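PDB 2V0P: type 2A phosphatase-associated protein 42 from Saccharomyces cerevisiae, which inhibits the PP2A-type phosphatase SIT4 and takes part in negative regulation of the TOR signalling pathway in response to the available nitrogen source. Local coordinates for residues R85-D90 and S98-Y103; L79-S84 and E109-F114; P141-L146 and N218-L223. All coordinates share one frame; numbering follows the deposited sequence.

The three contacts lie within the all-helical, TPR-like N-terminal domain of Tap42. Contacts 1 and 2 share helix 93-120, and contact 1 is nested in the chain loop that contact 2 closes; their centres are about 15 Å apart, and Lys100 reaches across from one to Ser84 of the other. Contact 3 follows later in the chain, its centre about 13 Å from that of contact 2. The two touch where Phe111 CZ lies 3.6 Å from Asn218 CB and Ile112 meets Pro141. Contacts 1 and 3 do not touch. The side chains of Leu223, Lys100 and Ile83 lie about 5, 9 and 11 Å, each from a bound zinc ion, contact 3 being nearest.

Contact 1 of 3, residues R85-D90 and S98-Y103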
# COMPACT_ATOMS: atom_id res chain seq x y z
N ARG A 85 -8.81 4.96 15.52
CA ARG A 85 -9.56 3.78 15.76
C ARG A 85 -11.12 3.97 15.57
O ARG A 85 -11.84 3.01 15.60
CB ARG A 85 -9.25 3.22 17.14
CG ARG A 85 -8.03 2.39 17.27
CD ARG A 85 -7.52 2.31 18.71
NE ARG A 85 -6.40 1.38 18.79
CZ ARG A 85 -5.15 1.66 18.45
NH1 ARG A 85 -4.82 2.87 18.05
NH2 ARG A 85 -4.22 0.72 18.51
N ARG A 86 -11.55 5.20 15.39
CA ARG A 86 -12.93 5.57 15.17
C ARG A 86 -13.41 5.04 13.82
O ARG A 86 -12.66 5.00 12.89
CB ARG A 86 -13.06 7.09 15.23
CG ARG A 86 -12.93 7.62 16.66
CD ARG A 86 -14.27 7.42 17.42
NE ARG A 86 -15.31 8.36 17.03
CZ ARG A 86 -16.59 8.02 16.86
NH1 ARG A 86 -17.00 6.77 17.01
NH2 ARG A 86 -17.48 8.95 16.52
N GLN A 87 -14.66 4.63 13.78
CA GLN A 87 -15.32 4.23 12.55
C GLN A 87 -16.77 4.71 12.57
O GLN A 87 -17.43 4.76 13.63
CB GLN A 87 -15.36 2.71 12.42
CG GLN A 87 -14.08 2.06 12.43
CD GLN A 87 -14.20 0.59 12.11
OE1 GLN A 87 -15.25 0.10 11.64
NE2 GLN A 87 -13.11 -0.12 12.31
N SER A 88 -17.28 5.04 11.41
CA SER A 88 -18.69 5.43 11.30
C SER A 88 -19.55 4.20 11.07
O SER A 88 -19.06 3.21 10.53
CB SER A 88 -18.88 6.43 10.18
OG SER A 88 -20.23 6.56 9.85
N ASN A 89 -20.80 4.26 11.50
CA ASN A 89 -21.80 3.22 11.21
C ASN A 89 -22.96 3.73 10.34
O ASN A 89 -23.96 3.03 10.12
CB ASN A 89 -22.29 2.56 12.50
CG ASN A 89 -21.31 1.50 13.02
OD1 ASN A 89 -20.89 1.54 14.18
ND2 ASN A 89 -20.95 0.54 12.15
N ASP A 90 -22.83 4.96 9.86
CA ASP A 90 -23.78 5.54 8.94
C ASP A 90 -24.21 4.52 7.87
O ASP A 90 -23.38 3.80 7.32
CB ASP A 90 -23.20 6.80 8.30
CG ASP A 90 -24.28 7.69 7.68
OD1 ASP A 90 -24.62 8.73 8.30
OD2 ASP A 90 -24.80 7.36 6.60
N SER A 98 -16.01 8.04 3.82
CA SER A 98 -15.44 9.38 3.85
C SER A 98 -15.04 9.78 5.29
O SER A 98 -13.98 10.31 5.50
CB SER A 98 -16.42 10.40 3.30
OG SER A 98 -16.67 10.18 1.90
N MSE A 99 -15.92 9.51 6.25
CA MSE A 99 -15.64 9.71 7.69
C MSE A 99 -14.32 9.03 8.11
O MSE A 99 -13.52 9.61 8.81
CB MSE A 99 -16.80 9.18 8.53
CG MSE A 99 -17.83 10.21 8.96
SE MSE A 99 -17.07 11.85 9.75
CE MSE A 99 -15.69 11.29 10.89
N LYS A 100 -14.08 7.81 7.66
CA LYS A 100 -12.82 7.15 7.98
C LYS A 100 -11.60 7.99 7.61
O LYS A 100 -10.67 8.04 8.36
CB LYS A 100 -12.72 5.72 7.40
CG LYS A 100 -11.49 4.96 7.92
CD LYS A 100 -11.69 4.45 9.33
CE LYS A 100 -10.40 3.83 9.84
NZ LYS A 100 -10.36 3.90 11.34
N LEU A 101 -11.67 8.67 6.48
CA LEU A 101 -10.57 9.48 5.99
C LEU A 101 -10.38 10.66 6.89
O LEU A 101 -9.25 11.04 7.22
CB LEU A 101 -10.83 9.95 4.57
CG LEU A 101 -11.08 8.89 3.45
CD1 LEU A 101 -11.09 9.57 2.19
CD2 LEU A 101 -10.04 7.82 3.51
N ILE A 102 -11.51 11.24 7.31
CA ILE A 102 -11.48 12.31 8.30
C ILE A 102 -10.79 11.87 9.63
O ILE A 102 -9.90 12.53 10.04
CB ILE A 102 -12.86 12.87 8.56
CG1 ILE A 102 -13.24 13.76 7.42
CG2 ILE A 102 -12.84 13.70 9.93
CD1 ILE A 102 -14.74 14.01 7.31
N TYR A 103 -11.21 10.77 10.25
CA TYR A 103 -10.53 10.18 11.35
C TYR A 103 -9.00 10.01 11.14
O TYR A 103 -8.22 10.40 12.03
CB TYR A 103 -11.16 8.85 11.78
CG TYR A 103 -12.61 9.02 12.23
CD1 TYR A 103 -13.03 10.15 12.94
CD2 TYR A 103 -13.57 8.07 11.89
CE1 TYR A 103 -14.40 10.29 13.35
CE2 TYR A 103 -14.91 8.22 12.28
CZ TYR A 103 -15.32 9.31 12.98
OH TYR A 103 -16.67 9.39 13.32
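Arg86 sets its CB over the middle of the Tyr103 phenol ring, 3.5 Å from the ring centroid, a CH-pi contact. This is the tight half of the contact. The arginine chain then bends at chi2 and chi3 and brings the guanidinium to the hydroxyl end of the ring, the Tyr103 OH lying over one guanidinium face, with the two planes 45° apart. Arg86 NH2 and Tyr103 OH are 3.3 Å apart, yet the angle is too poor for a hydrogen bond; Arg86 NH1 bonds instead to Gln32. Lys100 NZ donates to Arg86 O at 3.0 Å, tilted 25° from the carbonyl plane. Its CG stands opposite the backbone N (chi1 -171°), and a bend at the CB-CG bond lifts the amine to the loop, where it also bonds Ser84 O. The other half is looser. Ser88 CB only brushes CB of Met99, a selenomethionine, at 3.8 Å, and Ser88 OG turns to its own chain, taking the Asp90 N-H at 3.1 Å in an ST turn; Asn89 and Asp90 lie exposed beyond. With an alanine in place of Tyr103 the ring is gone, and Arg86 CB would probably lose the face it rests on, leaving the guanidinium, still bonded to Gln32 through NH1, less firmly placed. The contact joins the connection after helix 75-83 to the early turns of helix 93-120. Helix 29-52 packs on Arg86 through Leu35, Leu36 and Ile39, while helix 199-231 meets Lys100 through Glu225 and Leu229.

Contact 2 of 3, residues L79-S84 and E109-F114; sequences LGLLIS and ESFINF
An antiparallel helix pair of the TPR-like fold meets here, helix 75-83 against helix 93-120, at Gly80, Ser110 and Phe111. The axes of the two short segments run 169° apart in direction and approach to 8.3 Å, and the Gly80 and Ser110 CA atoms are 5.0 Å from each other. Such closeness rests on the small residues: Gly80 has no side chain, and a beta carbon there would point at the other helix and run into Phe111 CE1. Ser110 also packs on the glycine, its CB 3.5 Å from Gly80 N, while its OG touches Leu79 CB at 3.7 Å. No hydrogen bond crosses between the segments; the join is made by van der Waals contact and CH-pi alone. Phe111 contributes the larger share on its helix. With CG set beside its own backbone N (chi1 -81°), the ring reaches across and lays one face on the glycine, Gly80 CA standing 3.7 Å from the centroid and 14° off the normal. The far end of the ring, CZ, presses on the peptide that follows, 3.4 Å from Gly80 C. That peptide's carbonyl oxygen is hydrogen-bonded to Ser107 OG, one turn back along helix 93-120. Thr215 and Ile219 of helix 199-231 also touch Phe111, so the ring is held in the buried core between three helices; Leu79 and Leu82 turn to helix 29-52. Leu81 meets the ring differently from the glycine: the two side chains cross at about a right angle, and Leu81 CD2 lies in the ring plane at its edge, 3.7 Å from Phe111 CZ.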
# COMPACT_ATOMS: atom_id res chain seq x y z
N LEU A 79 -4.56 11.04 21.78
CA LEU A 79 -5.61 11.45 20.88
C LEU A 79 -5.34 10.81 19.49
O LEU A 79 -6.23 10.27 18.90
CB LEU A 79 -5.76 12.96 20.82
CG LEU A 79 -6.44 13.79 21.95
CD1 LEU A 79 -6.34 15.19 21.58
CD2 LEU A 79 -7.87 13.45 22.17
N GLY A 80 -4.10 10.89 19.03
CA GLY A 80 -3.67 10.17 17.81
C GLY A 80 -4.08 8.72 17.76
O GLY A 80 -4.69 8.29 16.79
N LEU A 81 -3.75 8.00 18.79
CA LEU A 81 -4.03 6.61 18.92
C LEU A 81 -5.57 6.31 18.97
O LEU A 81 -6.06 5.36 18.35
CB LEU A 81 -3.36 6.07 20.13
CG LEU A 81 -1.86 5.96 20.21
CD1 LEU A 81 -1.54 5.44 21.56
CD2 LEU A 81 -1.34 5.03 19.09
N LEU A 82 -6.30 7.12 19.72
CA LEU A 82 -7.72 6.87 19.87
C LEU A 82 -8.50 7.20 18.62
O LEU A 82 -9.32 6.43 18.22
CB LEU A 82 -8.29 7.68 21.06
CG LEU A 82 -7.69 7.33 22.42
CD1 LEU A 82 -7.99 8.50 23.35
CD2 LEU A 82 -8.27 6.18 22.98
N ILE A 83 -8.24 8.36 18.03
CA ILE A 83 -8.91 8.81 16.85
C ILE A 83 -8.69 7.85 15.65
O ILE A 83 -9.59 7.57 14.94
CB ILE A 83 -8.51 10.23 16.48
CG1 ILE A 83 -8.91 11.21 17.60
CG2 ILE A 83 -9.24 10.67 15.18
CD1 ILE A 83 -8.54 12.51 17.38
N SER A 84 -7.49 7.32 15.49
CA SER A 84 -7.26 6.43 14.33
C SER A 84 -8.17 5.20 14.35
O SER A 84 -8.35 4.52 13.33
CB SER A 84 -5.79 6.03 14.26
OG SER A 84 -5.49 5.18 15.31
N GLU A 109 -3.01 14.57 12.38
CA GLU A 109 -2.85 15.90 12.90
C GLU A 109 -2.45 15.84 14.40
O GLU A 109 -1.52 16.54 14.76
CB GLU A 109 -4.09 16.75 12.72
CG GLU A 109 -3.90 18.20 12.92
CD GLU A 109 -5.06 19.01 12.37
OE1 GLU A 109 -5.74 18.53 11.42
OE2 GLU A 109 -5.29 20.14 12.88
N SER A 110 -3.15 15.05 15.20
CA SER A 110 -2.83 14.92 16.61
C SER A 110 -1.40 14.42 16.79
O SER A 110 -0.66 14.93 17.62
CB SER A 110 -3.78 14.00 17.36
OG SER A 110 -5.00 14.61 17.58
N PHE A 111 -1.04 13.40 16.03
CA PHE A 111 0.33 12.86 16.08
C PHE A 111 1.34 13.95 15.78
O PHE A 111 2.35 14.02 16.44
CB PHE A 111 0.48 11.65 15.12
CG PHE A 111 -0.04 10.36 15.69
CD1 PHE A 111 0.43 9.87 16.90
CD2 PHE A 111 -0.93 9.57 14.96
CE1 PHE A 111 -0.03 8.70 17.44
CE2 PHE A 111 -1.41 8.40 15.48
CZ PHE A 111 -0.95 7.94 16.76
N ILE A 112 1.06 14.81 14.81
CA ILE A 112 1.97 15.89 14.46
C ILE A 112 2.06 17.04 15.52
O ILE A 112 3.13 17.54 15.85
CB ILE A 112 1.74 16.37 13.00
CG1 ILE A 112 2.00 15.17 12.04
CG2 ILE A 112 2.61 17.54 12.66
CD1 ILE A 112 1.83 15.49 10.58
N ASN A 113 0.91 17.39 16.07
CA ASN A 113 0.81 18.22 17.27
C ASN A 113 1.74 17.72 18.38
O ASN A 113 2.52 18.47 18.86
CB ASN A 113 -0.66 18.23 17.75
CG ASN A 113 -1.54 19.05 16.86
OD1 ASN A 113 -1.06 19.72 15.99
ND2 ASN A 113 -2.87 19.02 17.10
N PHE A 114 1.69 16.43 18.71
CA PHE A 114 2.51 15.80 19.70
C PHE A 114 4.03 16.02 19.41
O PHE A 114 4.70 16.45 20.24
CB PHE A 114 2.16 14.34 19.83
CG PHE A 114 3.08 13.54 20.72
CD1 PHE A 114 3.27 13.87 22.09
CD2 PHE A 114 3.73 12.42 20.22
CE1 PHE A 114 4.12 13.14 22.89
CE2 PHE A 114 4.59 11.63 21.07
CZ PHE A 114 4.79 12.02 22.42

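Contact 3 of 3, residues P141-L146 and N218-L223; sequences PQLSEL and NIEQNL
The backbones come together at Leu143 and Leu223, whose CA atoms are 6.2 Å apart, where the short, weakly bonded helix 143-146 meets the long helix 199-231 of this TPR-like domain. Leu223 carries the middle of the contact: its CD1 enters the bend before the short helix, 3.7 Å from Leu143 N and 3.8 Å from Pro141 O, and CD2 lies at a looser 4.5 Å from Pro141 CG. One turn earlier, Glu220 offers the methylene part of its chain as an apolar surface. Leu143 crosses it obliquely and closely, and Leu146 also lies across it at a slant, with Leu146 CD2 3.8 Å from Glu220 CB. In Glu220, CG opposite the backbone N (chi1 -163°) and an extended chain carry the carboxylate away from both leucines, where OE2 makes a salt bridge with Lys166. Leu161 of the second subunit packs on Glu220 as well. The bend itself is held from within, Gln142 N donating to Glu145 OE1 at 3.1 Å. The tightest touch of the contact is Leu143 CD1 on Glu220 CG, 3.4 Å.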
# COMPACT_ATOMS: atom_id res chain seq x y z
N PRO A 141 0.68 16.38 5.44
CA PRO A 141 1.94 15.63 5.42
C PRO A 141 1.84 14.49 4.41
O PRO A 141 0.77 13.88 4.27
CB PRO A 141 2.02 15.05 6.81
CG PRO A 141 0.59 14.92 7.24
CD PRO A 141 -0.19 15.97 6.55
N GLN A 142 2.95 14.19 3.75
CA GLN A 142 2.98 13.24 2.65
C GLN A 142 3.90 12.08 3.00
O GLN A 142 5.00 12.27 3.49
CB GLN A 142 3.47 13.93 1.38
CG GLN A 142 2.62 15.07 0.90
CD GLN A 142 1.30 14.59 0.35
OE1 GLN A 142 1.26 13.85 -0.63
NE2 GLN A 142 0.21 15.01 0.98
N LEU A 143 3.42 10.87 2.75
CA LEU A 143 4.18 9.63 2.95
C LEU A 143 5.45 9.64 2.13
O LEU A 143 6.44 9.00 2.48
CB LEU A 143 3.28 8.44 2.61
CG LEU A 143 3.59 7.00 2.99
CD1 LEU A 143 3.74 6.83 4.43
CD2 LEU A 143 2.43 6.14 2.48
N SER A 144 5.44 10.42 1.06
CA SER A 144 6.65 10.61 0.27
C SER A 144 7.72 11.50 0.94
O SER A 144 8.83 11.58 0.43
CB SER A 144 6.30 11.12 -1.14
OG SER A 144 5.17 11.98 -1.13
N GLU A 145 7.37 12.17 2.05
CA GLU A 145 8.28 13.07 2.80
C GLU A 145 8.87 12.44 4.05
O GLU A 145 9.81 12.94 4.68
CB GLU A 145 7.53 14.35 3.19
CG GLU A 145 7.02 15.18 2.01
CD GLU A 145 6.15 16.34 2.43
OE1 GLU A 145 5.28 16.15 3.30
OE2 GLU A 145 6.35 17.44 1.91
N LEU A 146 8.28 11.33 4.44
CA LEU A 146 8.64 10.65 5.62
C LEU A 146 9.84 9.72 5.42
O LEU A 146 10.70 9.59 6.31
CB LEU A 146 7.41 9.88 6.05
CG LEU A 146 7.21 9.36 7.43
CD1 LEU A 146 7.07 10.47 8.51
CD2 LEU A 146 5.96 8.52 7.32
N ASN A 218 2.88 5.10 13.33
CA ASN A 218 1.49 5.34 13.23
C ASN A 218 1.18 6.35 12.15
O ASN A 218 0.15 6.22 11.46
CB ASN A 218 0.93 5.78 14.60
CG ASN A 218 1.22 4.81 15.67
OD1 ASN A 218 1.28 3.66 15.46
ND2 ASN A 218 1.50 5.32 16.87
N ILE A 219 2.03 7.37 12.01
CA ILE A 219 1.80 8.36 11.01
C ILE A 219 1.92 7.60 9.61
O ILE A 219 1.15 7.83 8.78
CB ILE A 219 2.74 9.53 11.05
CG1 ILE A 219 2.33 10.49 12.22
CG2 ILE A 219 2.65 10.35 9.76
CD1 ILE A 219 3.32 11.52 12.53
N GLU A 220 2.88 6.75 9.46
CA GLU A 220 3.09 6.01 8.14
C GLU A 220 1.86 5.15 7.81
O GLU A 220 1.30 5.21 6.66
CB GLU A 220 4.37 5.16 8.20
CG GLU A 220 4.88 4.73 6.82
CD GLU A 220 5.79 3.52 6.86
OE1 GLU A 220 5.96 2.87 7.91
OE2 GLU A 220 6.33 3.21 5.80
N GLN A 221 1.42 4.38 8.79
CA GLN A 221 0.34 3.46 8.64
C GLN A 221 -0.91 4.25 8.31
O GLN A 221 -1.58 3.90 7.41
CB GLN A 221 0.13 2.64 9.88
CG GLN A 221 -1.22 2.01 9.99
CD GLN A 221 -1.43 0.88 8.96
OE1 GLN A 221 -0.50 0.15 8.62
NE2 GLN A 221 -2.65 0.75 8.48
N ASN A 222 -1.16 5.36 9.00
CA ASN A 222 -2.37 6.12 8.71
C ASN A 222 -2.37 6.84 7.35
O ASN A 222 -3.38 6.98 6.71
CB ASN A 222 -2.70 7.07 9.90
CG ASN A 222 -3.05 6.34 11.18
OD1 ASN A 222 -3.15 5.13 11.22
ND2 ASN A 222 -3.20 7.07 12.24
N LEU A 223 -1.23 7.32 6.91
CA LEU A 223 -1.13 7.98 5.67
C LEU A 223 -1.34 6.94 4.54
O LEU A 223 -2.11 7.17 3.70
CB LEU A 223 0.23 8.64 5.54
CG LEU A 223 0.35 9.93 6.37
CD1 LEU A 223 1.68 10.63 6.04
CD2 LEU A 223 -0.80 10.84 6.07